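Local coordinates for probable leucine/isoleucine/valine-binding protein (Rhodopirellula baltica, PDB 4KV7) that probably binds branched-chain amino acids or related small ligands as an extracytoplasmic solute-binding protein of the leucine-binding protein family, its ligand not being established, at residues 341-344 / 345-349. The protein carries 1 engineered substitution. Sequence-based numbering, arbitrary orientation.
Sequences IGLG and APLTL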
# COMPACT_ATOMS: atom_id res chain seq x y z
N ILE A 341 0.37 7.12 17.49
CA ILE A 341 1.77 7.22 17.09
C ILE A 341 2.08 8.56 16.42
O ILE A 341 3.09 8.70 15.75
CB ILE A 341 2.24 6.05 16.18
CG1 ILE A 341 1.36 5.93 14.93
CG2 ILE A 341 2.26 4.74 16.95
CD1 ILE A 341 1.78 4.78 14.01
N GLY A 342 1.19 9.53 16.60
CA GLY A 342 1.43 10.86 16.06
C GLY A 342 0.88 11.12 14.68
O GLY A 342 1.37 11.99 13.96
N LEU A 343 -0.16 10.36 14.30
CA LEU A 343 -0.82 10.51 13.01
C LEU A 343 -2.00 11.48 13.03
O LEU A 343 -2.59 11.77 11.99
CB LEU A 343 -1.31 9.15 12.52
CG LEU A 343 -0.21 8.28 11.93
CD1 LEU A 343 -0.71 6.88 11.68
CD2 LEU A 343 0.29 8.90 10.64
N GLY A 344 -2.34 11.97 14.21
CA GLY A 344 -3.44 12.92 14.34
C GLY A 344 -4.74 12.26 14.75
O GLY A 344 -5.67 12.94 15.20
N ALA A 345 -4.82 10.95 14.57
CA ALA A 345 -5.99 10.17 14.97
C ALA A 345 -5.54 8.78 15.42
O ALA A 345 -4.55 8.25 14.90
CB ALA A 345 -6.97 10.06 13.82
N PRO A 346 -6.26 8.19 16.39
CA PRO A 346 -5.82 6.92 16.96
C PRO A 346 -5.93 5.74 16.00
O PRO A 346 -6.77 5.70 15.10
CB PRO A 346 -6.78 6.72 18.14
CG PRO A 346 -7.99 7.48 17.77
CD PRO A 346 -7.49 8.68 17.03
N LEU A 347 -5.03 4.79 16.20
CA LEU A 347 -5.07 3.50 15.53
C LEU A 347 -5.65 2.49 16.51
O LEU A 347 -5.58 2.68 17.72
CB LEU A 347 -3.66 3.08 15.13
CG LEU A 347 -2.95 4.04 14.17
CD1 LEU A 347 -1.58 3.49 13.84
CD2 LEU A 347 -3.76 4.21 12.91
N THR A 348 -6.24 1.41 15.99
CA THR A 348 -6.83 0.39 16.85
C THR A 348 -6.50 -1.00 16.33
O THR A 348 -6.76 -1.32 15.15
CB THR A 348 -8.36 0.54 16.92
OG1 THR A 348 -8.89 0.62 15.60
CG2 THR A 348 -8.74 1.78 17.69
N LEU A 349 -5.93 -1.83 17.20
CA LEU A 349 -5.71 -3.24 16.88
C LEU A 349 -6.14 -4.06 18.08
O LEU A 349 -6.10 -3.59 19.21
CB LEU A 349 -4.23 -3.50 16.58
CG LEU A 349 -3.74 -2.99 15.22
CD1 LEU A 349 -2.23 -3.14 15.11
CD2 LEU A 349 -4.44 -3.72 14.07
O HOH W 1 -1.80 8.37 15.90
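Leu347 reaches back across the turn to meet both Ile341 and Leu343. The closer approach is to Ile341, whose CD1 lies 3.6 Å from Leu347 CD1 while its CG1 stands 4.0 Å from the same methyl. The two side chains cross at about a right angle, and the Leu347 methyl lies against the CG1-CD1 arm of the isoleucine. That arm is brought there by a chi1 of 56°, which sets Ile341 CG1 between the backbone N and the carbonyl carbon, and by an extended chi2. Leu343 joins more loosely and at a slant, its CD1 near both methyls of Leu347, 4.1 Å from CD1 and 4.2 Å from CD2. Helix 301-319 packs against this cluster through Ile312, which touches both Ile341 and Leu347, and Leu282 of helix 281-293 lies against Ile341 and Leu343.

The backbone of the same turn closes round a water, which accepts from Ile341 N at 3.0 Å and from Leu343 N, also at 3.0 Å, and donates to Ala345 O at 2.9 Å. It spans the 341/345 position, where the limbs form no direct bond, just beyond the backbone hydrogen bonds between Leu347 and Phe339 and between Leu349 and Gly337 of the incoming limb. Thr348 pairs with Ala356 of a different segment. Gly342 and Gly344 have positive phi angles, 92° and 97°, readily taken up by glycine, which has no CB to meet the preceding carbonyl oxygen.

This is a water-bridged, glycine-containing turn between antiparallel limbs, and its chemistry is divided: dispersion contacts between aliphatic branches join its buried side chains, while three hydrogen bonds to one water satisfy two amides and a carbonyl facing the inside of the bend.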